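Local coordinates for carbohydrate kinase, FGGY (Rhodospirillum rubrum, PDB 3IFR), which probably acts as a D-xylulokinase of the FGGY family, transferring phosphate from ATP to the sugar D-xylulose, at residues 10-15 with 60-65; 20-25 with 433-438. All coordinates share one frame; numbering follows the deposited sequence.

Contact 1: 10-15 with 60-65; sequences IGLDIG and RAVLAE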
loop_
_atom_site.group_PDB
_atom_site.type_symbol
_atom_site.label_atom_id
_atom_site.label_comp_id
_atom_site.label_asym_id
_atom_site.label_seq_id
_atom_site.Cartn_x
_atom_site.Cartn_y
_atom_site.Cartn_z
ATOM N N ILE A 10 3.568 17.007 -12.178
ATOM C CA ILE A 10 3.060 17.044 -10.795
ATOM C C ILE A 10 2.476 15.724 -10.323
ATOM O O ILE A 10 1.704 15.099 -11.039
ATOM C CB ILE A 10 1.951 18.096 -10.632
ATOM C CG1 ILE A 10 2.501 19.521 -10.710
ATOM C CG2 ILE A 10 1.144 17.906 -9.324
ATOM C CD1 ILE A 10 1.393 20.521 -10.750
ATOM N N GLY A 11 2.820 15.323 -9.104
ATOM C CA GLY A 11 2.088 14.257 -8.437
ATOM C C GLY A 11 1.332 14.770 -7.216
ATOM O O GLY A 11 1.844 15.582 -6.424
ATOM N N LEU A 12 0.104 14.280 -7.055
ATOM C CA LEU A 12 -0.749 14.641 -5.954
ATOM C C LEU A 12 -1.147 13.341 -5.223
ATOM O O LEU A 12 -1.558 12.366 -5.847
ATOM C CB LEU A 12 -1.993 15.339 -6.514
ATOM C CG LEU A 12 -3.160 15.630 -5.543
ATOM C CD1 LEU A 12 -2.724 16.621 -4.444
ATOM C CD2 LEU A 12 -4.374 16.167 -6.262
ATOM N N ASP A 13 -1.044 13.328 -3.901
ATOM C CA ASP A 13 -1.344 12.126 -3.122
ATOM C C ASP A 13 -2.457 12.413 -2.093
ATOM O O ASP A 13 -2.270 13.168 -1.125
ATOM C CB ASP A 13 -0.058 11.604 -2.461
ATOM C CG ASP A 13 -0.321 10.528 -1.409
ATOM O OD1 ASP A 13 -1.382 9.884 -1.449
ATOM O OD2 ASP A 13 0.552 10.348 -0.524
ATOM N N ILE A 14 -3.624 11.830 -2.348
ATOM C CA ILE A 14 -4.764 11.925 -1.467
ATOM C C ILE A 14 -4.576 10.848 -0.407
ATOM O O ILE A 14 -5.105 9.725 -0.524
ATOM C CB ILE A 14 -6.100 11.707 -2.203
ATOM C CG1 ILE A 14 -6.560 12.982 -2.891
ATOM C CG2 ILE A 14 -7.189 11.496 -1.209
ATOM C CD1 ILE A 14 -5.682 13.498 -3.933
ATOM N N GLY A 15 -3.807 11.194 0.622
ATOM C CA GLY A 15 -3.388 10.235 1.626
ATOM C C GLY A 15 -4.366 10.155 2.760
ATOM O O GLY A 15 -5.311 10.935 2.834
ATOM N N ARG A 60 -6.870 21.584 -3.842
ATOM C CA ARG A 60 -6.795 22.950 -4.314
ATOM C C ARG A 60 -5.715 23.711 -3.633
ATOM O O ARG A 60 -4.963 24.391 -4.292
ATOM C CB ARG A 60 -8.118 23.666 -4.008
ATOM C CG ARG A 60 -9.239 23.280 -4.951
ATOM C CD ARG A 60 -10.507 23.857 -4.476
ATOM N NE ARG A 60 -10.498 25.300 -4.697
ATOM C CZ ARG A 60 -11.218 26.175 -3.993
ATOM N NH1 ARG A 60 -11.995 25.760 -2.997
ATOM N NH2 ARG A 60 -11.126 27.471 -4.279
ATOM N N ALA A 61 -5.631 23.611 -2.310
ATOM C CA ALA A 61 -4.641 24.395 -1.534
ATOM C C ALA A 61 -3.186 24.078 -1.886
ATOM O O ALA A 61 -2.327 24.969 -2.040
ATOM C CB ALA A 61 -4.845 24.170 -0.042
ATOM N N VAL A 62 -2.920 22.787 -1.969
ATOM C CA VAL A 62 -1.592 22.240 -2.162
ATOM C C VAL A 62 -1.121 22.450 -3.617
ATOM O O VAL A 62 0.023 22.754 -3.858
ATOM C CB VAL A 62 -1.719 20.755 -1.823
ATOM C CG1 VAL A 62 -1.398 19.870 -3.004
ATOM C CG2 VAL A 62 -1.038 20.397 -0.536
ATOM N N LEU A 63 -2.011 22.313 -4.593
ATOM C CA LEU A 63 -1.644 22.630 -5.983
ATOM C C LEU A 63 -1.344 24.128 -6.134
ATOM O O LEU A 63 -0.308 24.497 -6.636
ATOM C CB LEU A 63 -2.735 22.192 -6.991
ATOM C CG LEU A 63 -2.984 20.686 -7.029
ATOM C CD1 LEU A 63 -4.223 20.274 -7.873
ATOM C CD2 LEU A 63 -1.740 20.011 -7.539
ATOM N N ALA A 64 -2.264 24.987 -5.700
ATOM C CA ALA A 64 -1.990 26.423 -5.695
ATOM C C ALA A 64 -0.693 26.784 -4.938
ATOM O O ALA A 64 0.097 27.622 -5.374
ATOM C CB ALA A 64 -3.142 27.136 -5.113
ATOM N N GLU A 65 -0.442 26.144 -3.806
ATOM C CA GLU A 65 0.792 26.450 -3.062
ATOM C C GLU A 65 2.034 26.059 -3.866
ATOM O O GLU A 65 3.058 26.730 -3.792
ATOM C CB GLU A 65 0.810 25.773 -1.702
ATOM C CG GLU A 65 2.037 26.170 -0.903
ATOM C CD GLU A 65 2.133 25.472 0.429
ATOM O OE1 GLU A 65 1.150 25.544 1.209
ATOM O OE2 GLU A 65 3.194 24.870 0.714
#
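Where strand 8-14 packs under helix 52-70 in the N-terminal FGGY domain, residues 10-15 and 60-65 meet through four aliphatic side chains: Ile-10 and Leu-12 from the strand, Val-62 and Leu-63 from the helix. Leu-12 does most of the work for the strand. Its CG lies opposite the backbone N (chi1 171°), which sends the two methyls out toward the helix, where CD1 meets Val-62 CG1 at 3.8 Å, although the strained rotation of Val-62 leaves the position of that methyl doubtful, while CD2 lies more loosely, 4.4 Å from Leu-63 CD1. Leu-63 thus offers one methyl to each strand residue, for its CD2 comes within 4.0 Å of Ile-10 CG2, the short branch of that isoleucine. The two segments run nearly antiparallel, at 155°, with their axes 10.1 Å apart. Such a helix, following a three-stranded antiparallel meander and leading into the parallel strand 77-84, belongs to the actin-like ATPase fold; just beyond Leu-12 the strand enters the Asp-13 to Gly-15 turn, consistent with the first phosphate-binding motif of that superfamily. The interface is wholly apolar and its four touching residues are buried. Leu-233 packs on both Ile-10 and Leu-63, and Val-62 also reaches Ala-34 of strand 29-37. Glu-65 forms a salt bridge with Arg-36, tying the helix to that same strand.

Contact 2: 20-25 with 433-438; sequences IAILVR and NPLGSA
With chi1 at 69°, Ile-22 holds CG1 in the crowded position between its backbone N and carbonyl carbon, and the extended second torsion (-171°) carries CD1 onward to the backbone of Ala-438. There CD1 lies 3.6 Å from Ala-438 C and 3.7 Å from Ala-438 O, so the methyl packs on the carbonyl group as well as on the side chain. The Ala-438 methyl is received by the fork of the isoleucine: its CB is 3.8 Å from Ile-22 CD1 and 4.1 Å from Ile-22 CG2. Leu-435 adds a looser touch from the loop before the helix, its CD2 being 4.4 Å from Ile-22 CG2. Replacing Ile-22 by alanine removes both branches of this fork and would probably strip this cover from the Ala-438 methyl and carbonyl, opening a gap between strand and helix. At Gly-436 the chain turns with a positive phi (86°), where a side chain would run into the carbonyl O of Leu-435, and the chain leads into helix 437-448. The contact joins the N-terminal FGGY domain, which holds 20-25, to the C-terminal one, which holds 433-438, by van der Waals packing, partly against a backbone carbonyl. Ser-437 OG hydrogen-bonds to Asp-245 O at the start of helix 245-252, an arrangement consistent with the paired interdomain helices of actin-like ATPases. Further along helix 437-448, Val-439 touches Ile-22 and Ala-442 touches Val-24, whereas Ala-21 points away, toward helix 52-70 behind the sheet.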
loop_
_atom_site.group_PDB
_atom_site.type_symbol
_atom_site.label_atom_id
_atom_site.label_comp_id
_atom_site.label_asym_id
_atom_site.label_seq_id
_atom_site.Cartn_x
_atom_site.Cartn_y
_atom_site.Cartn_z
ATOM N N ILE A 20 -0.700 15.575 -0.220
ATOM C CA ILE A 20 0.652 16.007 -0.536
ATOM C C ILE A 20 0.741 16.170 -2.021
ATOM O O ILE A 20 0.253 15.313 -2.746
ATOM C CB ILE A 20 1.647 14.950 -0.106
ATOM C CG1 ILE A 20 1.616 14.796 1.418
ATOM C CG2 ILE A 20 3.052 15.331 -0.559
ATOM C CD1 ILE A 20 2.341 13.536 1.920
ATOM N N ALA A 21 1.321 17.272 -2.474
ATOM C CA ALA A 21 1.571 17.477 -3.899
ATOM C C ALA A 21 3.019 17.883 -4.108
ATOM O O ALA A 21 3.576 18.636 -3.302
ATOM C CB ALA A 21 0.693 18.562 -4.463
ATOM N N ILE A 22 3.591 17.440 -5.226
ATOM C CA ILE A 22 4.950 17.824 -5.580
ATOM C C ILE A 22 5.082 18.279 -7.026
ATOM O O ILE A 22 4.331 17.834 -7.922
ATOM C CB ILE A 22 5.927 16.665 -5.366
ATOM C CG1 ILE A 22 5.627 15.576 -6.399
ATOM C CG2 ILE A 22 5.786 16.130 -3.932
ATOM C CD1 ILE A 22 6.378 14.266 -6.153
ATOM N N LEU A 23 6.049 19.177 -7.231
ATOM C CA LEU A 23 6.379 19.659 -8.540
ATOM C C LEU A 23 7.758 19.164 -8.819
ATOM O O LEU A 23 8.700 19.441 -8.055
ATOM C CB LEU A 23 6.385 21.182 -8.573
ATOM C CG LEU A 23 6.659 21.820 -9.952
ATOM C CD1 LEU A 23 5.591 21.419 -10.990
ATOM C CD2 LEU A 23 6.746 23.345 -9.872
ATOM N N VAL A 24 7.893 18.450 -9.928
ATOM C CA VAL A 24 9.183 17.901 -10.316
ATOM C C VAL A 24 9.600 18.496 -11.637
ATOM O O VAL A 24 8.788 18.622 -12.573
ATOM C CB VAL A 24 9.073 16.387 -10.527
ATOM C CG1 VAL A 24 10.365 15.842 -11.080
ATOM C CG2 VAL A 24 8.618 15.684 -9.253
ATOM N N ARG A 25 10.855 18.890 -11.704
ATOM C CA ARG A 25 11.476 19.225 -12.971
ATOM C C ARG A 25 12.268 17.995 -13.352
ATOM O O ARG A 25 13.153 17.554 -12.600
ATOM C CB ARG A 25 12.434 20.406 -12.796
ATOM C CG ARG A 25 13.433 20.665 -13.970
ATOM C CD ARG A 25 14.618 21.542 -13.483
ATOM N NE ARG A 25 14.134 22.549 -12.522
ATOM C CZ ARG A 25 14.860 23.060 -11.528
ATOM N NH1 ARG A 25 16.130 22.660 -11.371
ATOM N NH2 ARG A 25 14.323 23.972 -10.701
ATOM N N ASN A 433 12.375 7.019 0.755
ATOM C CA ASN A 433 11.397 7.549 -0.177
ATOM C C ASN A 433 10.418 8.317 0.650
ATOM O O ASN A 433 9.311 7.860 0.861
ATOM C CB ASN A 433 10.694 6.380 -0.828
ATOM C CG ASN A 433 9.804 6.780 -1.981
ATOM O OD1 ASN A 433 9.279 5.874 -2.671
ATOM N ND2 ASN A 433 9.609 8.121 -2.212
ATOM N N PRO A 434 10.844 9.475 1.164
ATOM C CA PRO A 434 10.079 10.175 2.197
ATOM C C PRO A 434 8.811 10.822 1.615
ATOM O O PRO A 434 7.718 10.640 2.151
ATOM C CB PRO A 434 11.048 11.254 2.697
ATOM C CG PRO A 434 12.256 11.179 1.826
ATOM C CD PRO A 434 11.960 10.287 0.659
ATOM N N LEU A 435 8.963 11.547 0.514
ATOM C CA LEU A 435 7.847 12.230 -0.113
ATOM C C LEU A 435 6.768 11.240 -0.461
ATOM O O LEU A 435 5.620 11.629 -0.602
ATOM C CB LEU A 435 8.299 12.909 -1.394
ATOM C CG LEU A 435 8.955 14.262 -1.170
ATOM C CD1 LEU A 435 9.916 14.163 -0.009
ATOM C CD2 LEU A 435 9.673 14.739 -2.444
ATOM N N GLY A 436 7.138 9.972 -0.653
ATOM C CA GLY A 436 6.161 8.907 -0.840
ATOM C C GLY A 436 5.590 8.582 -2.229
ATOM O O GLY A 436 6.319 8.501 -3.253
ATOM N N SER A 437 4.267 8.349 -2.234
ATOM C CA SER A 437 3.516 7.929 -3.407
ATOM C C SER A 437 3.416 9.028 -4.454
ATOM O O SER A 437 3.222 8.747 -5.657
ATOM C CB SER A 437 2.091 7.534 -3.000
ATOM O OG SER A 437 2.048 6.641 -1.904
ATOM N N ALA A 438 3.529 10.277 -4.015
ATOM C CA ALA A 438 3.330 11.397 -4.944
ATOM C C ALA A 438 4.343 11.291 -6.030
ATOM O O ALA A 438 4.060 11.627 -7.179
ATOM C CB ALA A 438 3.455 12.735 -4.264
#

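How the contacts relate
From the N terminus, the chain passes through 10-15, turns back as 20-25 and adds strand 29-37 before helix 52-70 closes contact 1 over a loop of 44 residues. Contact 2 starts inside that loop but closes only at 433-438, with 407 residues intervening, so the two cross rather than nest. Their first segments are neighbouring antiparallel strands of one sheet, joined by probable backbone hydrogen bonds: Asp-13 N to Ile-20 O at 2.6 Å and Ile-22 N to Gly-11 O at 2.8 Å. Contact 1 is internal to the N-terminal domain, whereas contact 2 fastens the other face of its sheet to the C-terminal domain. Their centres are about 9 Å apart.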